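Side-chain contacts in ORF 37 (Human herpesvirus 8 type M, PDB 3FHD), which cuts DNA as both an endonuclease and an exonuclease of the PD-(D/E)XK superfamily, helping to process branched viral DNA into unit-length genomes for packaging: residues K175-S180 with A479-R484; Q331-C336 with K384-V389; R69-Q74 with L120-V125. All coordinates share one frame; numbering follows the deposited sequence.

Interaction 1: residues K175-S180 with A479-R484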
ATOM      1  N   LYS A 175       9.071  -8.616  11.640  1.00 17.14           N
ATOM      2  CA  LYS A 175       9.423  -8.364  13.037  1.00 18.45           C
ATOM      3  C   LYS A 175       8.547  -9.121  14.014  1.00 17.75           C
ATOM      4  O   LYS A 175       8.839  -9.172  15.205  1.00 17.47           O
ATOM      5  CB  LYS A 175       9.331  -6.867  13.375  1.00 19.09           C
ATOM      6  CG  LYS A 175      10.453  -5.972  12.793  1.00 20.73           C
ATOM      7  CD  LYS A 175      11.846  -6.593  12.977  1.00 25.43           C
ATOM      8  CE  LYS A 175      12.917  -5.574  13.325  1.00 31.22           C
ATOM      9  NZ  LYS A 175      14.242  -5.947  12.709  1.00 33.26           N
ATOM     10  N   GLN A 176       7.433  -9.659  13.535  1.00 17.91           N
ATOM     11  CA  GLN A 176       6.454 -10.184  14.470  1.00 18.15           C
ATOM     12  C   GLN A 176       6.139 -11.659  14.220  1.00 17.50           C
ATOM     13  O   GLN A 176       6.415 -12.497  15.095  1.00 15.56           O
ATOM     14  CB  GLN A 176       5.188  -9.297  14.486  1.00 18.56           C
ATOM     15  CG  GLN A 176       5.379  -7.890  15.047  1.00 19.78           C
ATOM     16  CD  GLN A 176       4.084  -7.061  15.011  1.00 21.11           C
ATOM     17  OE1 GLN A 176       3.300  -7.158  14.081  1.00 23.54           O
ATOM     18  NE2 GLN A 176       3.849  -6.276  16.065  1.00 27.41           N
ATOM     19  N   GLN A 177       5.558 -11.971  13.051  1.00 16.15           N
ATOM     20  CA  GLN A 177       5.315 -13.370  12.640  1.00 16.68           C
ATOM     21  C   GLN A 177       4.368 -14.141  13.587  1.00 16.82           C
ATOM     22  O   GLN A 177       4.388 -15.381  13.663  1.00 17.99           O
ATOM     23  CB  GLN A 177       6.661 -14.096  12.422  1.00 16.40           C
ATOM     24  CG  GLN A 177       7.630 -13.292  11.502  1.00 16.05           C
ATOM     25  CD  GLN A 177       8.908 -14.039  11.130  1.00 15.75           C
ATOM     26  OE1 GLN A 177       9.212 -15.085  11.701  1.00 16.36           O
ATOM     27  NE2 GLN A 177       9.669 -13.488  10.185  1.00 17.65           N
ATOM     28  N   ASN A 178       3.524 -13.402  14.303  1.00 16.66           N
ATOM     29  CA  ASN A 178       2.659 -14.013  15.309  1.00 17.76           C
ATOM     30  C   ASN A 178       1.262 -14.120  14.711  1.00 18.15           C
ATOM     31  O   ASN A 178       1.073 -13.811  13.517  1.00 15.63           O
ATOM     32  CB  ASN A 178       2.653 -13.184  16.605  1.00 18.63           C
ATOM     33  CG  ASN A 178       2.226 -11.723  16.371  1.00 18.92           C
ATOM     34  OD1 ASN A 178       1.614 -11.392  15.355  1.00 18.99           O
ATOM     35  ND2 ASN A 178       2.536 -10.860  17.316  1.00 17.55           N
ATOM     36  N   THR A 179       0.287 -14.583  15.506  1.00 18.09           N
ATOM     37  CA  THR A 179      -1.091 -14.752  14.980  1.00 19.63           C
ATOM     38  C   THR A 179      -1.950 -13.476  14.907  1.00 20.26           C
ATOM     39  O   THR A 179      -3.161 -13.568  14.692  1.00 21.02           O
ATOM     40  CB  THR A 179      -1.885 -15.828  15.781  1.00 19.47           C
ATOM     41  OG1 THR A 179      -1.912 -15.442  17.146  1.00 18.62           O
ATOM     42  CG2 THR A 179      -1.236 -17.205  15.680  1.00 20.18           C
ATOM     43  N   SER A 180      -1.342 -12.302  15.059  1.00 21.36           N
ATOM     44  CA  SER A 180      -2.033 -11.010  14.861  1.00 21.75           C
ATOM     45  C   SER A 180      -2.503 -10.768  13.429  1.00 21.30           C
ATOM     46  O   SER A 180      -3.360  -9.923  13.209  1.00 20.04           O
ATOM     47  CB  SER A 180      -1.108  -9.844  15.214  1.00 22.70           C
ATOM     48  OG  SER A 180      -1.206  -9.535  16.590  1.00 25.99           O
ATOM     49  N   ALA A 479      10.691 -13.141   2.937  1.00 12.79           N
ATOM     50  CA  ALA A 479      10.512 -14.237   1.971  1.00 12.17           C
ATOM     51  C   ALA A 479      10.720 -15.607   2.627  1.00 12.69           C
ATOM     52  O   ALA A 479      10.022 -16.570   2.286  1.00 12.06           O
ATOM     53  CB  ALA A 479      11.436 -14.088   0.788  1.00 12.99           C
ATOM     54  N   ASN A 480      11.696 -15.699   3.530  1.00 12.62           N
ATOM     55  CA  ASN A 480      11.918 -16.915   4.319  1.00 13.75           C
ATOM     56  C   ASN A 480      10.678 -17.264   5.152  1.00 13.04           C
ATOM     57  O   ASN A 480      10.279 -18.418   5.190  1.00 12.54           O
ATOM     58  CB  ASN A 480      13.158 -16.771   5.212  1.00 14.28           C
ATOM     59  CG  ASN A 480      14.437 -17.198   4.503  1.00 18.49           C
ATOM     60  OD1 ASN A 480      14.417 -17.601   3.328  1.00 21.58           O
ATOM     61  ND2 ASN A 480      15.549 -17.141   5.222  1.00 23.64           N
ATOM     62  N   PHE A 481      10.068 -16.259   5.791  1.00 12.06           N
ATOM     63  CA  PHE A 481       8.864 -16.470   6.591  1.00 11.51           C
ATOM     64  C   PHE A 481       7.694 -16.900   5.670  1.00 10.89           C
ATOM     65  O   PHE A 481       6.965 -17.800   6.029  1.00 11.34           O
ATOM     66  CB  PHE A 481       8.519 -15.221   7.422  1.00 11.80           C
ATOM     67  CG  PHE A 481       7.170 -15.275   8.124  1.00 12.80           C
ATOM     68  CD1 PHE A 481       6.887 -16.253   9.081  1.00 13.07           C
ATOM     69  CD2 PHE A 481       6.213 -14.311   7.843  1.00 14.08           C
ATOM     70  CE1 PHE A 481       5.616 -16.292   9.735  1.00 13.67           C
ATOM     71  CE2 PHE A 481       4.978 -14.314   8.455  1.00 12.45           C
ATOM     72  CZ  PHE A 481       4.667 -15.316   9.431  1.00  9.76           C
ATOM     73  N   TRP A 482       7.542 -16.274   4.497  1.00 10.84           N
ATOM     74  CA  TRP A 482       6.562 -16.749   3.495  1.00 10.53           C
ATOM     75  C   TRP A 482       6.748 -18.254   3.148  1.00 11.53           C
ATOM     76  O   TRP A 482       5.783 -19.031   3.129  1.00 12.17           O
ATOM     77  CB  TRP A 482       6.591 -15.887   2.223  1.00 10.31           C
ATOM     78  CG  TRP A 482       5.384 -16.124   1.346  1.00 11.11           C
ATOM     79  CD1 TRP A 482       4.238 -15.381   1.328  1.00 11.91           C
ATOM     80  CD2 TRP A 482       5.183 -17.199   0.414  1.00 10.04           C
ATOM     81  NE1 TRP A 482       3.344 -15.905   0.412  1.00 11.27           N
ATOM     82  CE2 TRP A 482       3.906 -17.001  -0.184  1.00 11.84           C
ATOM     83  CE3 TRP A 482       5.967 -18.281  -0.005  1.00  9.02           C
ATOM     84  CZ2 TRP A 482       3.377 -17.876  -1.131  1.00 10.43           C
ATOM     85  CZ3 TRP A 482       5.460 -19.139  -0.983  1.00 10.22           C
ATOM     86  CH2 TRP A 482       4.169 -18.931  -1.533  1.00 10.01           C
ATOM     87  N   SER A 483       7.985 -18.655   2.902  1.00 11.30           N
ATOM     88  CA  SER A 483       8.292 -20.025   2.505  1.00 13.33           C
ATOM     89  C   SER A 483       7.994 -21.018   3.619  1.00 12.97           C
ATOM     90  O   SER A 483       7.402 -22.067   3.382  1.00 12.63           O
ATOM     91  CB  SER A 483       9.766 -20.108   2.100  1.00 13.70           C
ATOM     92  OG  SER A 483       9.931 -19.227   1.012  1.00 18.50           O
ATOM     93  N   ARG A 484       8.383 -20.678   4.844  1.00 13.46           N
ATOM     94  CA  ARG A 484       8.039 -21.516   6.008  1.00 14.87           C
ATOM     95  C   ARG A 484       6.521 -21.672   6.197  1.00 14.85           C
ATOM     96  O   ARG A 484       6.037 -22.784   6.444  1.00 14.62           O
ATOM     97  CB  ARG A 484       8.636 -20.951   7.297  1.00 15.69           C
ATOM     98  CG  ARG A 484      10.128 -21.104   7.415  1.00 18.75           C
ATOM     99  CD  ARG A 484      10.590 -20.870   8.868  1.00 23.27           C
ATOM    100  NE  ARG A 484      10.190 -19.580   9.456  1.00 26.22           N
ATOM    101  CZ  ARG A 484      10.758 -18.405   9.174  1.00 26.86           C
ATOM    102  NH1 ARG A 484      11.752 -18.323   8.288  1.00 27.43           N
ATOM    103  NH2 ARG A 484      10.333 -17.308   9.790  1.00 26.35           N
TER
HETATM  104  O   HOH W   1      11.957 -15.034   8.661  1.00 29.49           O
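An amide-on-ring stack between Q177, in the loop just past helix 170-175, and F481, on the long helix 468-489 near the end of the chain, makes up most of this surface contact. The Q177 side chain lies flat over one face of the F481 ring, with amide and ring planes only 9° apart. Its CG sits 3.8 Å above the ring centroid and almost on the normal, a CH-pi contact, while Q177 CB lies 3.6 Å from F481 CE1. From CG the amide runs back along the ring toward its root, where Q177 NE2 comes within 3.5 Å of F481 CB. F481 CG stands anti to its own backbone N (chi1 171°), and from there the ring reaches the loop.

In the fold, this ties the exit of helix 170-175 to the side of helix 468-489, both within the alkaline exonuclease family region but away from the magnesium site. W172 of the first helix also meets the F481 ring, edge to face, and A173 O takes a hydrogen bond from Q177 NE2, which helps fix the amide's rotation.

One turn along from F481, R484 brings its guanidinium edge toward the same amide, with R484 NH2 3.1 Å from Q177 OE1 and the two planes 40° apart. A water bridges the pair, accepting from Q177 NE2 at 3.2 Å and from R484 NH2 at 3.0 Å. Within the loop, N178 OD1 accepts from S180 N in an Asx turn, the donor standing above the plane of the N178 side-chain carbonyl.

Interaction 2: residues Q331-C336 with K384-V389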
ATOM      1  N   GLN A 331      16.783  18.242  20.734  1.00 25.45           N
ATOM      2  CA  GLN A 331      16.309  18.294  22.118  1.00 26.67           C
ATOM      3  C   GLN A 331      15.146  19.261  22.343  1.00 26.38           C
ATOM      4  O   GLN A 331      14.433  19.158  23.349  1.00 26.06           O
ATOM      5  CB  GLN A 331      17.473  18.667  23.042  1.00 26.43           C
ATOM      6  CG  GLN A 331      17.341  18.154  24.464  1.00 27.97           C
ATOM      7  CD  GLN A 331      18.545  18.509  25.321  1.00 28.21           C
ATOM      8  OE1 GLN A 331      18.784  19.680  25.643  1.00 31.42           O
ATOM      9  NE2 GLN A 331      19.306  17.495  25.708  1.00 31.34           N
ATOM     10  N   GLU A 332      14.981  20.207  21.418  1.00 26.82           N
ATOM     11  CA  GLU A 332      13.879  21.181  21.465  1.00 27.57           C
ATOM     12  C   GLU A 332      12.490  20.531  21.481  1.00 27.90           C
ATOM     13  O   GLU A 332      11.516  21.173  21.889  1.00 27.54           O
ATOM     14  CB  GLU A 332      13.978  22.157  20.286  1.00 27.42           C
ATOM     15  CG  GLU A 332      13.847  21.493  18.913  1.00 28.23           C
ATOM     16  CD  GLU A 332      13.935  22.472  17.756  1.00 28.22           C
ATOM     17  OE1 GLU A 332      13.668  23.677  17.958  1.00 29.69           O
ATOM     18  OE2 GLU A 332      14.264  22.030  16.638  1.00 28.77           O
ATOM     19  N   TRP A 333      12.398  19.276  21.024  1.00 28.21           N
ATOM     20  CA  TRP A 333      11.125  18.539  20.996  1.00 29.32           C
ATOM     21  C   TRP A 333      10.889  17.674  22.235  1.00 31.09           C
ATOM     22  O   TRP A 333       9.811  17.095  22.389  1.00 31.92           O
ATOM     23  CB  TRP A 333      11.007  17.661  19.729  1.00 27.91           C
ATOM     24  CG  TRP A 333      10.934  18.450  18.454  1.00 26.89           C
ATOM     25  CD1 TRP A 333      11.987  18.875  17.693  1.00 25.57           C
ATOM     26  CD2 TRP A 333       9.748  18.913  17.791  1.00 25.88           C
ATOM     27  NE1 TRP A 333      11.534  19.564  16.588  1.00 25.11           N
ATOM     28  CE2 TRP A 333      10.168  19.619  16.631  1.00 25.42           C
ATOM     29  CE3 TRP A 333       8.374  18.801  18.059  1.00 26.66           C
ATOM     30  CZ2 TRP A 333       9.265  20.219  15.745  1.00 26.26           C
ATOM     31  CZ3 TRP A 333       7.472  19.399  17.174  1.00 26.34           C
ATOM     32  CH2 TRP A 333       7.926  20.098  16.029  1.00 26.44           C
ATOM     33  N   GLU A 334      11.894  17.576  23.098  1.00 33.46           N
ATOM     34  CA  GLU A 334      11.791  16.833  24.350  1.00 35.97           C
ATOM     35  C   GLU A 334      10.790  17.508  25.290  1.00 37.46           C
ATOM     36  O   GLU A 334      10.824  18.726  25.467  1.00 37.72           O
ATOM     37  CB  GLU A 334      13.168  16.760  25.004  1.00 35.71           C
ATOM     38  CG  GLU A 334      13.333  15.727  26.110  1.00 36.69           C
ATOM     39  CD  GLU A 334      14.779  15.607  26.581  1.00 37.20           C
ATOM     40  OE1 GLU A 334      15.454  16.647  26.781  1.00 38.04           O
ATOM     41  OE2 GLU A 334      15.248  14.463  26.760  1.00 39.24           O
ATOM     42  N   ALA A 335       9.881  16.716  25.858  1.00 39.43           N
ATOM     43  CA  ALA A 335       8.922  17.196  26.864  1.00 41.40           C
ATOM     44  C   ALA A 335       8.620  16.079  27.868  1.00 42.52           C
ATOM     45  O   ALA A 335       7.500  15.554  27.925  1.00 42.89           O
ATOM     46  CB  ALA A 335       7.638  17.698  26.199  1.00 41.22           C
ATOM     47  N   CYS A 336       9.637  15.724  28.652  1.00 44.00           N
ATOM     48  CA  CYS A 336       9.593  14.535  29.496  1.00 44.64           C
ATOM     49  C   CYS A 336       8.607  14.675  30.653  1.00 45.06           C
ATOM     50  O   CYS A 336       7.442  14.291  30.535  1.00 45.66           O
ATOM     51  CB  CYS A 336      10.981  14.211  30.030  1.00 44.79           C
ATOM     52  SG  CYS A 336      11.195  12.453  30.352  1.00 46.00           S
ATOM     53  N   LYS A 384       9.316  24.341   7.220  1.00 20.15           N
ATOM     54  CA  LYS A 384      10.074  23.097   7.468  1.00 19.92           C
ATOM     55  C   LYS A 384      10.045  22.691   8.951  1.00 19.68           C
ATOM     56  O   LYS A 384      10.114  23.543   9.844  1.00 18.54           O
ATOM     57  CB  LYS A 384      11.542  23.254   7.038  1.00 19.83           C
ATOM     58  CG  LYS A 384      11.778  23.552   5.577  1.00 20.58           C
ATOM     59  CD  LYS A 384      11.269  22.438   4.686  1.00 22.81           C
ATOM     60  CE  LYS A 384      11.654  22.699   3.241  1.00 24.01           C
ATOM     61  NZ  LYS A 384      11.853  21.412   2.497  1.00 22.38           N
ATOM     62  N   ALA A 385       9.963  21.391   9.217  1.00 18.51           N
ATOM     63  CA  ALA A 385      10.040  20.895  10.591  1.00 18.32           C
ATOM     64  C   ALA A 385      11.038  19.740  10.662  1.00 18.28           C
ATOM     65  O   ALA A 385      10.952  18.799   9.857  1.00 16.59           O
ATOM     66  CB  ALA A 385       8.652  20.471  11.108  1.00 18.41           C
ATOM     67  N   ASN A 386      11.994  19.823  11.595  1.00 18.17           N
ATOM     68  CA  ASN A 386      12.959  18.733  11.805  1.00 18.97           C
ATOM     69  C   ASN A 386      12.305  17.531  12.491  1.00 18.98           C
ATOM     70  O   ASN A 386      12.639  17.141  13.611  1.00 19.06           O
ATOM     71  CB  ASN A 386      14.264  19.190  12.501  1.00 19.85           C
ATOM     72  CG  ASN A 386      14.026  20.035  13.758  1.00 21.43           C
ATOM     73  OD1 ASN A 386      12.945  20.608  13.969  1.00 24.25           O
ATOM     74  ND2 ASN A 386      15.051  20.113  14.601  1.00 23.00           N
ATOM     75  N   LEU A 387      11.320  16.987  11.792  1.00 18.56           N
ATOM     76  CA  LEU A 387      10.634  15.783  12.196  1.00 18.48           C
ATOM     77  C   LEU A 387      10.909  14.771  11.100  1.00 18.40           C
ATOM     78  O   LEU A 387      10.834  15.107   9.916  1.00 19.12           O
ATOM     79  CB  LEU A 387       9.131  16.049  12.329  1.00 18.64           C
ATOM     80  CG  LEU A 387       8.656  16.946  13.489  1.00 20.01           C
ATOM     81  CD1 LEU A 387       7.168  16.898  13.585  1.00 22.08           C
ATOM     82  CD2 LEU A 387       9.287  16.555  14.834  1.00 20.71           C
ATOM     83  N   PHE A 388      11.219  13.539  11.494  1.00 17.94           N
ATOM     84  CA  PHE A 388      11.704  12.502  10.563  1.00 17.16           C
ATOM     85  C   PHE A 388      10.937  11.211  10.759  1.00 16.35           C
ATOM     86  O   PHE A 388      10.377  10.992  11.831  1.00 16.65           O
ATOM     87  CB  PHE A 388      13.201  12.205  10.804  1.00 17.00           C
ATOM     88  CG  PHE A 388      14.080  13.411  10.707  1.00 17.68           C
ATOM     89  CD1 PHE A 388      14.444  13.933   9.467  1.00 18.39           C
ATOM     90  CD2 PHE A 388      14.519  14.054  11.861  1.00 17.13           C
ATOM     91  CE1 PHE A 388      15.252  15.091   9.380  1.00 16.95           C
ATOM     92  CE2 PHE A 388      15.338  15.208  11.783  1.00 19.57           C
ATOM     93  CZ  PHE A 388      15.689  15.719  10.543  1.00 19.07           C
ATOM     94  N   VAL A 389      10.950  10.342   9.745  1.00 15.64           N
ATOM     95  CA  VAL A 389      10.281   9.036   9.864  1.00 16.68           C
ATOM     96  C   VAL A 389      10.925   8.229  10.991  1.00 16.46           C
ATOM     97  O   VAL A 389      12.141   8.281  11.174  1.00 17.10           O
ATOM     98  CB  VAL A 389      10.315   8.223   8.535  1.00 16.36           C
ATOM     99  CG1 VAL A 389      11.751   7.810   8.183  1.00 18.62           C
ATOM    100  CG2 VAL A 389       9.370   6.996   8.641  1.00 17.67           C
TER
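N386 and W333 meet where strand 379-389, part of the mixed sheet of this PD-(D/E)XK nuclease, is interrupted by an inverse gamma turn centred on N386. The turn is closed by a backbone bond from L387 N to A385 O, and the short 3-10 segment 331-333 that follows the neighbouring strand 326-328 packs against it.

N386 holds its CG between its backbone N and carbonyl carbon (chi1 49°), which swings the amide toward the 3-10 segment and lets both of its polar atoms work there. N386 ND2 donates to E332 OE2 at 2.9 Å, with the acceptor lying in the amide plane; the donor meets OE2 nearly end-on to its C-O bond, and the carboxylate plane is turned 69° from the amide. E332 has a similar first torsion and is extended beyond CG, so its carboxylate reaches across to the turn. N386 OD1 accepts from W333 NE1 at 3.2 Å in a nearly straight bond. The acceptor lies in the indole plane, yet the donor stands above the carbonyl plane of N386 instead of on a lone pair. E332 OE2 and N386 OD1, two acceptors 3.3 Å apart, share K296: its NZ donates to N386 OD1 and makes a long, weak ion pair with E332 OE2, and its charge would probably ease their closeness.

The indole is buried. L387 takes one of its faces, while helix 296-303, with L299, K300 and F303, packs against W333 as well. L387 and W333 cross at about a right angle, and the leucine touches chiefly through one branch: its CD2 methyl stands 3.6 Å from the centroid of the six-membered ring of W333, 10° off the normal.

Interaction 3: residues R69-Q74 with L120-V125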
ATOM      1  N   ARG A  69      -4.550 -30.565  -5.245  1.00 18.17           N
ATOM      2  CA  ARG A  69      -4.068 -31.623  -4.337  1.00 19.19           C
ATOM      3  C   ARG A  69      -3.680 -32.878  -5.106  1.00 19.90           C
ATOM      4  O   ARG A  69      -2.613 -33.466  -4.872  1.00 20.38           O
ATOM      5  CB  ARG A  69      -5.155 -31.990  -3.318  1.00 19.21           C
ATOM      6  CG  ARG A  69      -5.387 -30.968  -2.206  1.00 19.73           C
ATOM      7  CD  ARG A  69      -6.497 -31.477  -1.284  1.00 20.40           C
ATOM      8  NE  ARG A  69      -6.774 -30.578  -0.164  1.00 22.09           N
ATOM      9  CZ  ARG A  69      -6.163 -30.627   1.015  1.00 22.22           C
ATOM     10  NH1 ARG A  69      -5.183 -31.502   1.247  1.00 21.73           N
ATOM     11  NH2 ARG A  69      -6.527 -29.777   1.964  1.00 24.13           N
ATOM     12  N   ASP A  70      -4.578 -33.291  -6.013  1.00 19.91           N
ATOM     13  CA  ASP A  70      -4.380 -34.442  -6.887  1.00 19.39           C
ATOM     14  C   ASP A  70      -3.168 -34.308  -7.809  1.00 19.03           C
ATOM     15  O   ASP A  70      -2.393 -35.250  -7.954  1.00 18.04           O
ATOM     16  CB  ASP A  70      -5.638 -34.681  -7.735  1.00 19.74           C
ATOM     17  CG  ASP A  70      -6.823 -35.214  -6.919  1.00 22.51           C
ATOM     18  OD1 ASP A  70      -6.666 -35.544  -5.716  1.00 23.25           O
ATOM     19  OD2 ASP A  70      -7.934 -35.301  -7.494  1.00 25.74           O
ATOM     20  N   TRP A  71      -3.045 -33.150  -8.457  1.00 18.44           N
ATOM     21  CA  TRP A  71      -1.898 -32.793  -9.300  1.00 18.63           C
ATOM     22  C   TRP A  71      -0.608 -32.803  -8.484  1.00 18.78           C
ATOM     23  O   TRP A  71       0.405 -33.353  -8.928  1.00 18.26           O
ATOM     24  CB  TRP A  71      -2.147 -31.397  -9.907  1.00 18.26           C
ATOM     25  CG  TRP A  71      -1.000 -30.754 -10.658  1.00 18.13           C
ATOM     26  CD1 TRP A  71      -0.396 -31.211 -11.798  1.00 18.44           C
ATOM     27  CD2 TRP A  71      -0.354 -29.508 -10.335  1.00 17.51           C
ATOM     28  NE1 TRP A  71       0.600 -30.339 -12.186  1.00 19.14           N
ATOM     29  CE2 TRP A  71       0.647 -29.291 -11.306  1.00 17.85           C
ATOM     30  CE3 TRP A  71      -0.506 -28.577  -9.301  1.00 17.63           C
ATOM     31  CZ2 TRP A  71       1.488 -28.173 -11.282  1.00 18.12           C
ATOM     32  CZ3 TRP A  71       0.319 -27.466  -9.281  1.00 19.21           C
ATOM     33  CH2 TRP A  71       1.311 -27.276 -10.280  1.00 17.85           C
ATOM     34  N   CYS A  72      -0.663 -32.209  -7.289  1.00 18.71           N
ATOM     35  CA  CYS A  72       0.495 -32.094  -6.401  1.00 20.14           C
ATOM     36  C   CYS A  72       0.948 -33.431  -5.834  1.00 19.86           C
ATOM     37  O   CYS A  72       2.106 -33.571  -5.433  1.00 20.50           O
ATOM     38  CB  CYS A  72       0.232 -31.097  -5.253  1.00 19.40           C
ATOM     39  SG  CYS A  72       0.348 -29.416  -5.785  1.00 26.13           S
ATOM     40  N   ALA A  73       0.037 -34.406  -5.805  1.00 20.21           N
ATOM     41  CA  ALA A  73       0.356 -35.744  -5.312  1.00 20.94           C
ATOM     42  C   ALA A  73       1.378 -36.460  -6.196  1.00 21.43           C
ATOM     43  O   ALA A  73       2.052 -37.359  -5.731  1.00 21.84           O
ATOM     44  CB  ALA A  73      -0.916 -36.586  -5.193  1.00 20.25           C
ATOM     45  N   GLN A  74       1.496 -36.066  -7.463  1.00 22.24           N
ATOM     46  CA  GLN A  74       2.412 -36.737  -8.403  1.00 23.02           C
ATOM     47  C   GLN A  74       3.890 -36.518  -8.061  1.00 23.13           C
ATOM     48  O   GLN A  74       4.286 -35.414  -7.689  1.00 23.04           O
ATOM     49  CB  GLN A  74       2.169 -36.238  -9.817  1.00 23.46           C
ATOM     50  CG  GLN A  74       0.825 -36.604 -10.368  1.00 24.69           C
ATOM     51  CD  GLN A  74       0.598 -35.970 -11.710  1.00 26.59           C
ATOM     52  OE1 GLN A  74       0.772 -36.610 -12.739  1.00 28.73           O
ATOM     53  NE2 GLN A  74       0.244 -34.696 -11.712  1.00 26.64           N
ATOM     54  N   LEU A 120      -7.870 -25.496 -19.371  1.00 24.04           N
ATOM     55  CA  LEU A 120      -8.819 -25.669 -18.281  1.00 24.39           C
ATOM     56  C   LEU A 120      -8.260 -26.472 -17.115  1.00 23.89           C
ATOM     57  O   LEU A 120      -8.786 -26.379 -16.003  1.00 23.96           O
ATOM     58  CB  LEU A 120     -10.097 -26.359 -18.783  1.00 25.02           C
ATOM     59  CG  LEU A 120     -10.945 -25.563 -19.779  1.00 26.85           C
ATOM     60  CD1 LEU A 120     -11.789 -26.514 -20.619  1.00 28.17           C
ATOM     61  CD2 LEU A 120     -11.795 -24.498 -19.076  1.00 28.36           C
ATOM     62  N   ASP A 121      -7.218 -27.264 -17.370  1.00 23.10           N
ATOM     63  CA  ASP A 121      -6.614 -28.128 -16.346  1.00 22.42           C
ATOM     64  C   ASP A 121      -5.372 -27.498 -15.700  1.00 21.72           C
ATOM     65  O   ASP A 121      -4.605 -26.789 -16.360  1.00 21.24           O
ATOM     66  CB  ASP A 121      -6.270 -29.502 -16.942  1.00 23.58           C
ATOM     67  CG  ASP A 121      -5.165 -29.420 -17.966  1.00 25.72           C
ATOM     68  OD1 ASP A 121      -5.298 -28.614 -18.921  1.00 27.72           O
ATOM     69  OD2 ASP A 121      -4.158 -30.148 -17.804  1.00 29.10           O
ATOM     70  N   VAL A 122      -5.185 -27.750 -14.405  1.00 20.21           N
ATOM     71  CA  VAL A 122      -4.084 -27.128 -13.677  1.00 19.96           C
ATOM     72  C   VAL A 122      -2.705 -27.567 -14.188  1.00 18.73           C
ATOM     73  O   VAL A 122      -1.819 -26.730 -14.291  1.00 18.87           O
ATOM     74  CB  VAL A 122      -4.236 -27.257 -12.140  1.00 20.19           C
ATOM     75  CG1 VAL A 122      -4.049 -28.711 -11.682  1.00 20.97           C
ATOM     76  CG2 VAL A 122      -3.296 -26.329 -11.427  1.00 20.44           C
ATOM     77  N   ALA A 123      -2.531 -28.840 -14.560  1.00 18.80           N
ATOM     78  CA  ALA A 123      -1.245 -29.299 -15.090  1.00 17.81           C
ATOM     79  C   ALA A 123      -0.775 -28.443 -16.264  1.00 17.66           C
ATOM     80  O   ALA A 123       0.363 -27.999 -16.275  1.00 17.39           O
ATOM     81  CB  ALA A 123      -1.293 -30.771 -15.491  1.00 18.50           C
ATOM     82  N   SER A 124      -1.651 -28.205 -17.239  1.00 17.06           N
ATOM     83  CA  SER A 124      -1.289 -27.434 -18.449  1.00 17.36           C
ATOM     84  C   SER A 124      -1.098 -25.958 -18.183  1.00 16.22           C
ATOM     85  O   SER A 124      -0.115 -25.349 -18.629  1.00 16.75           O
ATOM     86  CB  SER A 124      -2.337 -27.604 -19.540  1.00 16.34           C
ATOM     87  OG  SER A 124      -2.421 -28.956 -19.905  1.00 21.05           O
ATOM     88  N   VAL A 125      -2.039 -25.373 -17.448  1.00 16.50           N
ATOM     89  CA  VAL A 125      -1.944 -23.963 -17.098  1.00 15.50           C
ATOM     90  C   VAL A 125      -0.622 -23.714 -16.377  1.00 16.01           C
ATOM     91  O   VAL A 125       0.142 -22.816 -16.769  1.00 14.74           O
ATOM     92  CB  VAL A 125      -3.142 -23.508 -16.243  1.00 16.04           C
ATOM     93  CG1 VAL A 125      -2.935 -22.103 -15.713  1.00 15.29           C
ATOM     94  CG2 VAL A 125      -4.409 -23.575 -17.105  1.00 15.63           C
TER
HETATM   95  O   HOH W   2       2.257 -29.600 -14.871  1.00 31.43           O
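W71, on helix 66-72, packs against the first turn of helix 122-130 and supplies all the touching atoms on its side. Its CG is anti to the backbone N (chi1 172°), which projects the indole from its helix toward V122 and A123. At the root, W71 CB lies 3.7 Å from V122 CG1. The same methyl continues over the start of the ring, where W71 CG is 3.8 Å from V122 CG1. V122 presents this methyl by setting CG1 between its backbone N and carbonyl carbon (chi1 69°).

Along the pyrrole side, W71 CD1 meets the CB methyl of A123 at 3.8 Å. One atom further, W71 NE1 is 3.6 Å from A123 CA, and a water accepts from W71 NE1 at 3.2 Å. That water donates to A123 O, joining the indole to the backbone of the second helix. On the other side of the ring, W71 CD2 again lies under V122 CG1, which sits over this face but displaced toward the rim; V122 CG2 is more distant, 4.2 Å from W71 CE3. The ring also packs against I77 and P79 of a loop and L84 of helix 83-100, and meets the Y126 ring with the planes at about 50°.

D121 is the N-cap of helix 122-130, its OD2 accepting from both S124 N and S124 OG. On W71's own segment, Q74 NE2 and Q74 N both donate to W71 O, NE2 in the carbonyl plane, on a lone pair. With no direct hydrogen bond across the segments, the contact rests on methyl and ring packing, and the water gives the buried indole N-H its acceptor.

Overall arrangement
Interaction 3 is the buried contact, an apolar helix-to-helix packing, whereas interaction 1 lies on the surface and interaction 2 is partly buried. All three are built round an aromatic side chain, but the chemistry varies: an amide stacked on phenylalanine in interaction 1, direct hydrogen bonds beside a leucine-covered indole in interaction 2, and methyl packing in interaction 3. Water bridges serve interactions 1 and 3. No helix or strand is shared: interaction 2 packs a loop on a strand of the sheet, interaction 1 a loop on a helix, interaction 3 one helix on another. Interactions 2 and 3 lie on opposite sides of the chain's centre, their centres about 57 Å apart, and interaction 1 joins segments almost 300 residues apart.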